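PDB 4H6V: subtilisin-like protein from Prochloron didemni, which acts in patellamide maturation as the protease PatA, of which this is the subtilisin-like domain, probably cutting peptides as a serine endopeptidase. Local coordinates for residues A[257-262]-A[274-279]; A[187-192]-A[266-271]; A[176-181]-A[201-206]; A[89-94]-A[102-107]; A[197-202]-A[270-275]. One frame throughout, in Å; residues are numbered along the deposited sequence.

Interaction 1 of 5, residues A[257-262]-A[274-279]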
# COMPACT_ATOMS: atom_id res chain seq x y z
N SER A 257 1.78 -16.90 1.31
CA SER A 257 2.46 -17.24 0.06
C SER A 257 3.81 -16.55 -0.14
O SER A 257 4.52 -16.88 -1.08
CB SER A 257 1.56 -16.95 -1.15
OG SER A 257 1.28 -15.57 -1.26
N ALA A 258 4.15 -15.61 0.74
CA ALA A 258 5.41 -14.86 0.62
C ALA A 258 6.60 -15.81 0.65
O ALA A 258 6.60 -16.79 1.41
CB ALA A 258 5.52 -13.81 1.71
N LEU A 259 7.59 -15.54 -0.19
CA LEU A 259 8.69 -16.47 -0.39
C LEU A 259 9.94 -16.11 0.41
O LEU A 259 10.28 -14.93 0.53
CB LEU A 259 9.04 -16.58 -1.88
CG LEU A 259 8.03 -17.28 -2.78
CD1 LEU A 259 8.31 -16.96 -4.24
CD2 LEU A 259 8.03 -18.79 -2.54
N PRO A 260 10.63 -17.13 0.96
CA PRO A 260 11.85 -16.89 1.72
C PRO A 260 12.94 -16.28 0.84
O PRO A 260 12.97 -16.53 -0.37
CB PRO A 260 12.28 -18.29 2.18
CG PRO A 260 11.11 -19.18 1.94
CD PRO A 260 10.36 -18.57 0.80
N CYS A 261 13.81 -15.49 1.45
CA CYS A 261 14.94 -14.92 0.72
C CYS A 261 16.02 -15.98 0.53
O CYS A 261 16.28 -16.77 1.43
CB CYS A 261 15.45 -13.67 1.42
SG CYS A 261 14.24 -12.31 1.41
N ASP A 262 16.62 -16.00 -0.66
CA ASP A 262 17.47 -17.11 -1.11
C ASP A 262 18.58 -17.52 -0.15
O ASP A 262 18.64 -18.67 0.28
CB ASP A 262 18.03 -16.86 -2.52
CG ASP A 262 18.46 -15.42 -2.75
OD1 ASP A 262 18.96 -14.77 -1.80
OD2 ASP A 262 18.31 -14.94 -3.89
N ALA A 274 8.21 -11.19 6.60
CA ALA A 274 7.47 -12.44 6.37
C ALA A 274 7.85 -13.13 5.05
O ALA A 274 7.49 -14.30 4.84
CB ALA A 274 5.97 -12.21 6.45
N GLY A 275 8.56 -12.42 4.18
CA GLY A 275 8.98 -12.96 2.89
C GLY A 275 8.69 -12.04 1.71
O GLY A 275 8.23 -10.91 1.90
N ARG A 276 8.95 -12.53 0.51
CA ARG A 276 8.82 -11.73 -0.71
C ARG A 276 7.46 -11.91 -1.38
O ARG A 276 6.99 -13.04 -1.53
CB ARG A 276 9.92 -12.10 -1.71
CG ARG A 276 11.32 -11.90 -1.17
CD ARG A 276 12.38 -12.35 -2.15
NE ARG A 276 12.51 -13.81 -2.24
CZ ARG A 276 12.36 -14.52 -3.36
NH1 ARG A 276 12.06 -13.92 -4.50
NH2 ARG A 276 12.51 -15.83 -3.33
N LEU A 277 6.86 -10.80 -1.81
CA LEU A 277 5.61 -10.82 -2.57
C LEU A 277 5.65 -11.91 -3.65
O LEU A 277 6.57 -11.95 -4.47
CB LEU A 277 5.31 -9.45 -3.18
CG LEU A 277 4.09 -9.36 -4.12
CD1 LEU A 277 2.80 -9.61 -3.36
CD2 LEU A 277 4.04 -8.02 -4.84
N ASN A 278 4.65 -12.79 -3.63
CA ASN A 278 4.57 -13.92 -4.55
C ASN A 278 3.16 -13.95 -5.13
O ASN A 278 2.24 -14.53 -4.54
CB ASN A 278 4.90 -15.21 -3.79
CG ASN A 278 4.70 -16.47 -4.62
OD1 ASN A 278 4.59 -16.42 -5.84
ND2 ASN A 278 4.64 -17.61 -3.94
N VAL A 279 2.99 -13.30 -6.28
CA VAL A 279 1.65 -13.10 -6.86
C VAL A 279 1.04 -14.44 -7.29
O VAL A 279 -0.09 -14.75 -6.93
CB VAL A 279 1.67 -12.07 -8.03
CG1 VAL A 279 0.28 -11.88 -8.62
CG2 VAL A 279 2.22 -10.72 -7.55
O HOH W 1 2.66 -13.15 -1.49
O HOH W 2 8.88 -16.91 3.36
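Ala274 sets its carbonyl oxygen beside Ala258, with Ala258 CB 3.7 Å from Ala274 O, and a water that donates to Ala258 O also reaches Ala274 O, though weakly. At Gly275 the chain runs close to Leu259, Gly275 CA lying 3.3 Å from Leu259 O. A CB here would strike Ala258 CB and that oxygen, and the backbone angles by themselves call for glycine. Arg276 then pairs with Leu259: Arg276 N donates to Leu259 O at 2.7 Å, and Leu259 N returns a bond to Arg276 O at 2.9 Å. These two bonds make an isolated antiparallel bridge, an example of how a loop can be pinned without building a sheet. It closes the irregular excursion of the subtilase fold between helix 247-257 and helix 279-286, which the Cys261-Cys272 disulfide also ties. A bend at chi3 (-75°) turns the guanidinium so that Arg276 NH2 meets Pro260 O at 3.1 Å, near the guanidinium plane. Arg276 NE adds a weak second bond to the same oxygen, while Leu259 CB lies over one face. A leucine in its place would probably leave Pro260 O without these donors and Leu259 CB without the flat group beside it. Asn278, with CG anti to the backbone N (chi1 174°), sends ND2 to Ser257 O at 3.0 Å. Its amide crosses Leu259 CG and CD1, and its OD1 caps Gly281 N in helix 279-286.

Interaction 2 of 5, residues A[187-192]-A[266-271]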
# COMPACT_ATOMS: atom_id res chain seq x y z
N SER A 187 15.31 -0.33 3.70
CA SER A 187 13.97 -0.77 4.10
C SER A 187 13.98 -1.26 5.56
O SER A 187 14.80 -2.10 5.92
CB SER A 187 13.46 -1.86 3.14
OG SER A 187 12.07 -2.09 3.31
N ASN A 188 13.11 -0.69 6.39
CA ASN A 188 13.04 -1.03 7.82
C ASN A 188 12.66 -2.48 8.10
O ASN A 188 11.81 -3.05 7.41
CB ASN A 188 12.07 -0.12 8.57
CG ASN A 188 12.58 1.30 8.73
OD1 ASN A 188 13.79 1.57 8.64
ND2 ASN A 188 11.66 2.23 8.94
N TRP A 189 13.28 -3.05 9.13
CA TRP A 189 13.10 -4.47 9.42
C TRP A 189 12.76 -4.78 10.89
O TRP A 189 13.12 -5.84 11.39
CB TRP A 189 14.31 -5.28 8.94
CG TRP A 189 15.66 -4.63 9.21
CD1 TRP A 189 16.24 -3.61 8.50
CD2 TRP A 189 16.60 -4.97 10.23
NE1 TRP A 189 17.47 -3.30 9.02
CE2 TRP A 189 17.72 -4.12 10.09
CE3 TRP A 189 16.60 -5.93 11.26
CZ2 TRP A 189 18.83 -4.19 10.94
CZ3 TRP A 189 17.70 -5.99 12.11
CH2 TRP A 189 18.80 -5.13 11.94
N GLY A 190 12.03 -3.86 11.54
CA GLY A 190 11.55 -4.07 12.92
C GLY A 190 10.79 -5.37 13.14
O GLY A 190 10.17 -5.90 12.21
N SER A 191 10.84 -5.90 14.36
CA SER A 191 10.36 -7.26 14.62
C SER A 191 8.89 -7.54 14.24
O SER A 191 8.58 -8.63 13.77
CB SER A 191 10.61 -7.64 16.08
OG SER A 191 9.88 -6.81 16.95
N THR A 192 8.00 -6.58 14.46
CA THR A 192 6.58 -6.74 14.10
C THR A 192 6.39 -7.05 12.60
O THR A 192 5.46 -7.78 12.22
CB THR A 192 5.77 -5.50 14.51
OG1 THR A 192 6.00 -5.22 15.89
CG2 THR A 192 4.27 -5.70 14.29
N PRO A 266 24.71 -13.17 2.27
CA PRO A 266 24.85 -11.75 1.93
C PRO A 266 24.03 -10.82 2.85
O PRO A 266 24.62 -10.07 3.63
CB PRO A 266 24.37 -11.68 0.47
CG PRO A 266 23.45 -12.85 0.30
CD PRO A 266 23.76 -13.86 1.37
N GLU A 267 22.70 -10.88 2.76
CA GLU A 267 21.80 -10.05 3.56
C GLU A 267 21.54 -10.65 4.95
O GLU A 267 22.40 -11.30 5.54
CB GLU A 267 20.47 -9.81 2.83
CG GLU A 267 20.50 -8.69 1.79
CD GLU A 267 20.73 -9.19 0.36
OE1 GLU A 267 20.14 -10.22 -0.03
OE2 GLU A 267 21.51 -8.54 -0.37
N GLN A 268 20.33 -10.41 5.47
CA GLN A 268 19.89 -10.96 6.75
C GLN A 268 18.59 -11.75 6.60
O GLN A 268 17.83 -11.54 5.65
CB GLN A 268 19.71 -9.85 7.79
CG GLN A 268 20.99 -9.35 8.43
CD GLN A 268 20.74 -8.37 9.55
OE1 GLN A 268 21.24 -7.24 9.53
NE2 GLN A 268 19.95 -8.79 10.54
N ALA A 269 18.35 -12.65 7.55
CA ALA A 269 17.10 -13.40 7.61
C ALA A 269 15.95 -12.47 8.00
O ALA A 269 14.84 -12.58 7.48
CB ALA A 269 17.22 -14.55 8.60
N ARG A 270 16.23 -11.54 8.92
CA ARG A 270 15.23 -10.61 9.44
C ARG A 270 14.81 -9.55 8.42
O ARG A 270 13.69 -9.04 8.47
CB ARG A 270 15.76 -9.93 10.71
CG ARG A 270 15.62 -10.77 11.97
CD ARG A 270 14.21 -10.69 12.55
NE ARG A 270 13.79 -9.30 12.76
CZ ARG A 270 14.08 -8.57 13.83
NH1 ARG A 270 14.81 -9.07 14.82
NH2 ARG A 270 13.65 -7.32 13.91
N ARG A 271 15.73 -9.23 7.51
CA ARG A 271 15.46 -8.26 6.45
C ARG A 271 14.48 -8.79 5.41
O ARG A 271 13.97 -8.02 4.59
CB ARG A 271 16.77 -7.81 5.78
CG ARG A 271 17.56 -6.78 6.57
CD ARG A 271 18.89 -6.47 5.89
NE ARG A 271 19.76 -5.65 6.74
CZ ARG A 271 19.75 -4.32 6.77
NH1 ARG A 271 18.93 -3.63 5.98
NH2 ARG A 271 20.57 -3.68 7.58
O HOH W 3 16.37 -3.87 4.70
O HOH W 4 11.84 -8.59 10.50
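Trp189 and Arg271 provide the stacking side of this contact. Arg271 CG sits over the indole, 4.0 Å from the centroid of the five-membered ring and 14° off its normal, a CH-pi contact. From CG to NE the arginine chain is extended, which carries the guanidinium along to Trp189 NE1, 3.4 Å from Arg271 CZ; NE1 lies over one guanidinium face, the two planes being tilted by 44°. Gln268 brings its amide to the far end of the six-membered ring, with Gln268 NE2 3.9 Å from Trp189 CZ3. Direct hydrogen bonding is confined to Arg270, where NH2 donates to Trp189 O at 3.0 Å, in the carbonyl plane but tilted out of the guanidinium plane. Bends at chi2 and chi3 fold this side chain back, placing its guanidinium between Ser191 CB over one face and Trp189 CE3 over the other. The same NH2 makes a salt bridge to Asp160. Water adds two links: one accepts a hydrogen bond from Arg271 NH1 and donates to Ser187 O (2.7 Å), another joins Arg270 NE, Arg270 O and Trp189 O. A tryptophan with one arginine over its face and another beside it thus illustrates how a long loop can be seated on a subtilisin-type domain. The loop ahead of helix 279-286 docks here on the turn leading into helix 191-196, the Ser187 side chain lying about 11 Å from that of Ser221, the predicted charge-relay serine.

Interaction 3 of 5, residues A[176-181]-A[201-206]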
# COMPACT_ATOMS: atom_id res chain seq x y z
N ALA A 176 10.75 -2.83 0.92
CA ALA A 176 11.23 -2.69 -0.45
C ALA A 176 12.35 -3.67 -0.76
O ALA A 176 13.34 -3.76 -0.02
CB ALA A 176 11.68 -1.25 -0.71
N MET A 177 12.19 -4.41 -1.85
CA MET A 177 13.26 -5.27 -2.37
C MET A 177 13.68 -4.81 -3.76
O MET A 177 12.91 -4.12 -4.44
CB MET A 177 12.83 -6.74 -2.40
CG MET A 177 11.67 -7.08 -3.34
SD MET A 177 11.37 -8.86 -3.38
CE MET A 177 9.76 -8.94 -4.16
N ASP A 178 14.89 -5.17 -4.17
CA ASP A 178 15.39 -4.77 -5.48
C ASP A 178 14.89 -5.68 -6.61
O ASP A 178 14.15 -6.64 -6.36
CB ASP A 178 16.93 -4.64 -5.49
CG ASP A 178 17.66 -5.94 -5.18
OD1 ASP A 178 17.13 -7.05 -5.44
OD2 ASP A 178 18.82 -5.85 -4.71
N ASP A 179 15.30 -5.36 -7.84
CA ASP A 179 14.95 -6.14 -9.04
C ASP A 179 15.34 -7.62 -8.97
O ASP A 179 14.72 -8.46 -9.63
CB ASP A 179 15.57 -5.49 -10.30
CG ASP A 179 14.94 -4.15 -10.65
OD1 ASP A 179 13.92 -3.76 -10.01
OD2 ASP A 179 15.46 -3.48 -11.57
N HIS A 180 16.36 -7.94 -8.18
CA HIS A 180 16.85 -9.31 -8.07
C HIS A 180 16.30 -10.07 -6.85
O HIS A 180 16.73 -11.19 -6.55
CB HIS A 180 18.38 -9.34 -8.13
CG HIS A 180 18.93 -8.80 -9.41
ND1 HIS A 180 19.42 -7.51 -9.52
CD2 HIS A 180 19.05 -9.35 -10.64
CE1 HIS A 180 19.82 -7.30 -10.76
NE2 HIS A 180 19.61 -8.40 -11.46
N GLY A 181 15.34 -9.46 -6.16
CA GLY A 181 14.64 -10.13 -5.05
C GLY A 181 15.31 -10.01 -3.69
O GLY A 181 14.99 -10.77 -2.77
N PRO A 201 8.59 -5.04 -4.83
CA PRO A 201 9.56 -4.25 -5.60
C PRO A 201 9.54 -2.77 -5.19
O PRO A 201 8.47 -2.13 -5.12
CB PRO A 201 9.09 -4.42 -7.04
CG PRO A 201 8.43 -5.75 -7.05
CD PRO A 201 7.69 -5.80 -5.73
N GLY A 202 10.72 -2.25 -4.92
CA GLY A 202 10.85 -0.91 -4.38
C GLY A 202 12.02 -0.14 -4.98
O GLY A 202 12.33 0.95 -4.50
N GLU A 203 12.64 -0.71 -6.01
CA GLU A 203 13.75 -0.06 -6.71
C GLU A 203 13.27 0.45 -8.07
O GLU A 203 12.80 -0.33 -8.89
CB GLU A 203 14.93 -1.03 -6.88
CG GLU A 203 16.11 -0.44 -7.65
CD GLU A 203 17.28 -1.41 -7.82
OE1 GLU A 203 17.07 -2.63 -7.99
OE2 GLU A 203 18.43 -0.93 -7.80
N ASP A 204 13.40 1.75 -8.29
CA ASP A 204 13.16 2.37 -9.62
C ASP A 204 11.79 1.96 -10.16
O ASP A 204 11.68 1.36 -11.24
CB ASP A 204 14.26 1.96 -10.61
CG ASP A 204 15.65 2.45 -10.21
OD1 ASP A 204 15.78 3.54 -9.63
OD2 ASP A 204 16.63 1.72 -10.50
N ILE A 205 10.75 2.27 -9.39
CA ILE A 205 9.38 1.93 -9.75
C ILE A 205 8.77 3.06 -10.57
O ILE A 205 8.79 4.21 -10.14
CB ILE A 205 8.52 1.70 -8.47
CG1 ILE A 205 9.22 0.71 -7.51
CG2 ILE A 205 7.08 1.29 -8.85
CD1 ILE A 205 9.52 -0.67 -8.10
N LEU A 206 8.23 2.73 -11.74
CA LEU A 206 7.68 3.72 -12.67
C LEU A 206 6.39 4.34 -12.15
O LEU A 206 5.54 3.64 -11.62
CB LEU A 206 7.41 3.06 -14.02
CG LEU A 206 6.87 3.92 -15.17
CD1 LEU A 206 7.89 4.98 -15.59
CD2 LEU A 206 6.43 3.04 -16.34
O HOH W 5 12.62 -3.26 -7.71
O HOH W 6 12.74 -1.50 -11.56
O HOH W 7 16.41 -0.25 -12.08
O HOH W 8 18.67 -5.09 -8.53
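Gly202 N donates to Met177 O at 2.9 Å, and Asp179 N donates to Glu203 OE1 at 3.3 Å. The second bond is long but nearly straight (174°), and its donor meets OE1 almost end-on to the carboxylate C-O bond. Glu203 gets there with an outstretched chain, CG anti to the backbone N (chi1 178°), running beside Asp178 so that OE1 also lies 3.2 Å from Asp178 CB. Replacing it with an alanine would probably leave Asp179 N without its acceptor and free the type I turn from Asp178 to Gly181 to shift. Two like charges are brought near one another by this geometry, Asp179 OD1 standing 3.9 Å from Glu203 OE1 with the carboxylates 52° apart, which may make protonation of one of them somewhat easier. Waters fill in around the pair: one donates to Asp179 OD1 while accepting from Glu203 N, and another donates to Glu203 OE1 and sits beside His180 ND1. The packing lies beyond. Met177 and Pro201, partners in a parallel bridge, run side by side in the same direction, with Met177 CE 4.1 Å from Pro201 CD. Gly202 CA rests on Ala176 CB at 3.8 Å, where a side chain on the glycine would clash. Strands 172-177 and 197-201 are the last two of the seven-stranded parallel sheet; helix 220-240 packs Thr220 against Ala176 and Ile226 against Pro201, and past Gly202 the chain passes through a G1 bulge, Asp204 and Ile205 facing Leu217, into the hairpin of strands 205-208 and 214-217.

Interaction 4 of 5, residues A[89-94]-A[102-107]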
# COMPACT_ATOMS: atom_id res chain seq x y z
N VAL A 89 -8.18 10.22 -1.22
CA VAL A 89 -8.52 10.82 0.08
C VAL A 89 -7.38 11.73 0.56
O VAL A 89 -6.30 11.24 0.88
CB VAL A 89 -8.82 9.73 1.15
CG1 VAL A 89 -9.23 10.38 2.48
CG2 VAL A 89 -9.88 8.74 0.65
N PRO A 90 -7.63 13.05 0.60
CA PRO A 90 -6.59 13.96 1.08
C PRO A 90 -6.45 13.83 2.59
O PRO A 90 -7.45 13.76 3.31
CB PRO A 90 -7.12 15.35 0.71
CG PRO A 90 -8.60 15.18 0.43
CD PRO A 90 -8.94 13.71 0.46
N ILE A 91 -5.21 13.75 3.06
CA ILE A 91 -4.93 13.68 4.50
C ILE A 91 -4.52 15.06 5.04
O ILE A 91 -4.12 15.20 6.20
CB ILE A 91 -3.87 12.59 4.82
CG1 ILE A 91 -4.35 11.22 4.35
CG2 ILE A 91 -3.60 12.50 6.31
CD1 ILE A 91 -5.70 10.83 4.91
N PHE A 92 -4.66 16.08 4.19
CA PHE A 92 -4.22 17.44 4.50
C PHE A 92 -5.34 18.45 4.30
O PHE A 92 -6.33 18.17 3.62
CB PHE A 92 -3.05 17.83 3.59
CG PHE A 92 -3.40 17.87 2.13
CD1 PHE A 92 -3.42 16.69 1.38
CD2 PHE A 92 -3.72 19.07 1.50
CE1 PHE A 92 -3.75 16.72 0.02
CE2 PHE A 92 -4.05 19.11 0.15
CZ PHE A 92 -4.06 17.93 -0.59
N SER A 93 -5.17 19.62 4.90
CA SER A 93 -5.98 20.79 4.61
C SER A 93 -5.12 21.81 3.87
O SER A 93 -5.56 22.44 2.90
CB SER A 93 -6.55 21.39 5.90
OG SER A 93 -7.65 22.23 5.61
N ASP A 94 -3.88 21.96 4.34
CA ASP A 94 -2.86 22.76 3.67
C ASP A 94 -1.70 21.80 3.44
O ASP A 94 -1.17 21.22 4.40
CB ASP A 94 -2.45 23.92 4.59
CG ASP A 94 -1.52 24.92 3.91
OD1 ASP A 94 -0.63 24.51 3.12
OD2 ASP A 94 -1.66 26.13 4.19
N LEU A 102 -4.29 12.52 13.94
CA LEU A 102 -5.73 12.77 13.83
C LEU A 102 -6.13 13.07 12.38
O LEU A 102 -7.20 12.64 11.94
CB LEU A 102 -6.19 13.91 14.76
CG LEU A 102 -7.65 14.36 14.68
CD1 LEU A 102 -8.61 13.24 15.08
CD2 LEU A 102 -7.90 15.62 15.53
N ASP A 103 -5.28 13.80 11.66
CA ASP A 103 -5.48 14.02 10.22
C ASP A 103 -5.57 12.66 9.51
O ASP A 103 -6.49 12.42 8.72
CB ASP A 103 -4.36 14.89 9.60
CG ASP A 103 -4.45 16.37 10.00
OD1 ASP A 103 -5.56 16.93 10.09
OD2 ASP A 103 -3.39 17.00 10.18
N LEU A 104 -4.62 11.77 9.80
CA LEU A 104 -4.60 10.44 9.20
C LEU A 104 -5.80 9.59 9.62
O LEU A 104 -6.42 8.93 8.78
CB LEU A 104 -3.28 9.70 9.49
CG LEU A 104 -3.12 8.29 8.91
CD1 LEU A 104 -3.26 8.29 7.38
CD2 LEU A 104 -1.79 7.67 9.31
N ALA A 105 -6.11 9.61 10.92
CA ALA A 105 -7.24 8.85 11.45
C ALA A 105 -8.54 9.25 10.78
O ALA A 105 -9.33 8.38 10.41
CB ALA A 105 -7.34 9.03 12.97
N ARG A 106 -8.75 10.56 10.60
CA ARG A 106 -9.93 11.08 9.90
C ARG A 106 -9.99 10.58 8.45
O ARG A 106 -11.06 10.24 7.95
CB ARG A 106 -9.94 12.62 9.91
CG ARG A 106 -10.15 13.27 11.29
CD ARG A 106 -11.52 12.96 11.90
NE ARG A 106 -11.79 13.82 13.06
CZ ARG A 106 -12.90 13.76 13.80
NH1 ARG A 106 -13.87 12.89 13.52
NH2 ARG A 106 -13.04 14.58 14.83
N GLY A 107 -8.82 10.51 7.80
CA GLY A 107 -8.72 10.07 6.41
C GLY A 107 -9.11 8.62 6.25
O GLY A 107 -9.83 8.26 5.32
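Ile91 leans on the helical face formed by Asp103, Leu104 and Gly107, at the point where strand 85-90 ends and the chain turns toward helix 101-113. This is the first half of a beta-alpha-beta crossover of the subtilase fold, which the helix completes by leading to strand 118-121. The Ile91 side chain divides at CB. One arm is CG2, anti to the backbone N, which touches the helix backbone at Leu104 CA (3.7 Å) and lies 4.1 Å from Asp103 CB. The other arm goes through CG1, beside the backbone N (chi1 -59°), and turns again at chi2 to deliver CD1 to Gly107 CA at 3.5 Å. Glycine is what permits so close an approach: a CB on residue 107 would collide with that methyl. No hydrogen bond joins the two segments, so the contact between the strand's end and the helix rests on van der Waals packing. Ile91 O comes 3.4 Å from Asp103 CB, while the Asp103 carboxylate turns to Thr100 N near the start of the helix. Around the contact, Leu25 and Ile99 also touch Ile91, and Leu136 and Phe57 pack on Leu104. Ile91 is bonded through its backbone to Asp26, a predicted charge-relay residue whose side chain is about 6 Å from that of Ile91. Farther up the strand, Val89 CG1 reaches Gly107, in the middle of helix 101-113, and ends 3.6 Å from Gly107 O.

Interaction 5 of 5, residues A[197-202]-A[270-275]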
# COMPACT_ATOMS: atom_id res chain seq x y z
N GLY A 197 4.76 -8.05 7.75
CA GLY A 197 5.41 -7.32 6.65
C GLY A 197 5.79 -8.22 5.49
O GLY A 197 6.21 -9.36 5.70
N ILE A 198 5.65 -7.71 4.27
CA ILE A 198 6.17 -8.39 3.09
C ILE A 198 7.02 -7.45 2.24
O ILE A 198 6.81 -6.23 2.26
CB ILE A 198 5.07 -9.05 2.20
CG1 ILE A 198 4.09 -8.00 1.66
CG2 ILE A 198 4.34 -10.19 2.97
CD1 ILE A 198 3.20 -8.54 0.53
N LEU A 199 7.99 -8.02 1.52
CA LEU A 199 8.83 -7.26 0.61
C LEU A 199 8.20 -7.19 -0.77
O LEU A 199 7.76 -8.20 -1.31
CB LEU A 199 10.22 -7.88 0.49
CG LEU A 199 11.10 -7.88 1.74
CD1 LEU A 199 12.35 -8.68 1.45
CD2 LEU A 199 11.43 -6.46 2.18
N ALA A 200 8.14 -5.99 -1.34
CA ALA A 200 7.65 -5.82 -2.71
C ALA A 200 8.66 -5.00 -3.49
O ALA A 200 9.50 -4.32 -2.90
CB ALA A 200 6.25 -5.15 -2.72
N PRO A 201 8.59 -5.04 -4.83
CA PRO A 201 9.56 -4.25 -5.60
C PRO A 201 9.54 -2.77 -5.19
O PRO A 201 8.47 -2.13 -5.12
CB PRO A 201 9.09 -4.42 -7.04
CG PRO A 201 8.43 -5.75 -7.05
CD PRO A 201 7.69 -5.80 -5.73
N GLY A 202 10.72 -2.25 -4.92
CA GLY A 202 10.85 -0.91 -4.38
C GLY A 202 12.02 -0.14 -4.98
O GLY A 202 12.33 0.95 -4.50
N ARG A 270 16.23 -11.54 8.92
CA ARG A 270 15.23 -10.61 9.44
C ARG A 270 14.81 -9.55 8.42
O ARG A 270 13.69 -9.04 8.47
CB ARG A 270 15.76 -9.93 10.71
CG ARG A 270 15.62 -10.77 11.97
CD ARG A 270 14.21 -10.69 12.55
NE ARG A 270 13.79 -9.30 12.76
CZ ARG A 270 14.08 -8.57 13.83
NH1 ARG A 270 14.81 -9.07 14.82
NH2 ARG A 270 13.65 -7.32 13.91
N ARG A 271 15.73 -9.23 7.51
CA ARG A 271 15.46 -8.26 6.45
C ARG A 271 14.48 -8.79 5.41
O ARG A 271 13.97 -8.02 4.59
CB ARG A 271 16.77 -7.81 5.78
CG ARG A 271 17.56 -6.78 6.57
CD ARG A 271 18.89 -6.47 5.89
NE ARG A 271 19.76 -5.65 6.74
CZ ARG A 271 19.75 -4.32 6.77
NH1 ARG A 271 18.93 -3.63 5.98
NH2 ARG A 271 20.57 -3.68 7.58
N CYS A 272 14.22 -10.09 5.44
CA CYS A 272 13.25 -10.70 4.54
C CYS A 272 11.80 -10.49 5.01
O CYS A 272 10.87 -10.67 4.23
CB CYS A 272 13.53 -12.18 4.35
SG CYS A 272 12.86 -12.85 2.82
N LEU A 273 11.63 -10.08 6.27
CA LEU A 273 10.30 -9.90 6.87
C LEU A 273 9.52 -11.23 6.84
O LEU A 273 10.11 -12.29 7.05
CB LEU A 273 9.52 -8.75 6.19
CG LEU A 273 10.23 -7.42 5.87
CD1 LEU A 273 9.24 -6.44 5.28
CD2 LEU A 273 10.95 -6.78 7.07
N ALA A 274 8.21 -11.19 6.60
CA ALA A 274 7.47 -12.44 6.37
C ALA A 274 7.85 -13.13 5.05
O ALA A 274 7.49 -14.30 4.84
CB ALA A 274 5.97 -12.21 6.45
N GLY A 275 8.56 -12.42 4.18
CA GLY A 275 8.98 -12.96 2.89
C GLY A 275 8.69 -12.04 1.71
O GLY A 275 8.23 -10.91 1.90
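Leu199 N donates to Gly275 O at 2.9 Å, almost straight (173°), and Ala274 N donates to Gly197 O at 2.9 Å, more bent. Together they fasten the type II' turn from Cys272 to Gly275 to strand 197-201, an edge strand of the parallel subtilase sheet, in a small example of such a strand using its outer backbone groups to hold a loop. Side chains close in round these bonds. Leu199, with CG beside the backbone N (chi1 -65°), spreads its two methyls over the turn and the residue before it: CD1 lies 3.6 Å from Arg271 O, and CD2 meets Leu273 CD1 at 3.8 Å, the two leucines crossing at about a right angle. Leu273 CB approaches Gly197 O to 3.4 Å. The absence of a side chain on Gly197 helps here, since a CB would press on Leu273 CD1. What positions these groups is the turn itself. Leu273 has a positive phi (60°), an uncommon demand on a residue with a side chain, and Gly275 has backbone angles that call for glycine. The turn's own bond from Gly275 N to Cys272 O is weak, so the pairing with the strand probably contributes much to holding its shape. Farther out, a 3-10 segment, 270-272, runs into the turn, with Leu273 N bonded to Arg270 O, and the disulfide to Cys261 anchors Cys272. On the other side of the strand, strand 172-177 hydrogen-bonds to Ile198, and Val227 of helix 220-240 packs on the Ile198 side chain. Gly275 O has a further neighbour, a CA-H...O contact from Ile198 CA at 3.5 Å.

How the interactions relate
From the N terminus, interaction 4 closes first, a short loop joining strand 85-90 to helix 101-113, its centre 28 to 32 Å from those of the others. Interaction 3 opens at 176-181, and before it closes at 201-206 interaction 2 has begun at 187-192, so the two cross. Interaction 5 starts on 197-202, sharing Pro201 and Gly202 with interaction 3. All the remaining ends fall between 257 and 279: interaction 1 opens, interactions 2 and 5 close on overlapping residues, Arg270 and Arg271 in common, and interaction 1 closes last, crossing interaction 2. The loop before helix 279-286 is thereby tied to the sheet's edge and to the start of helix 191-196.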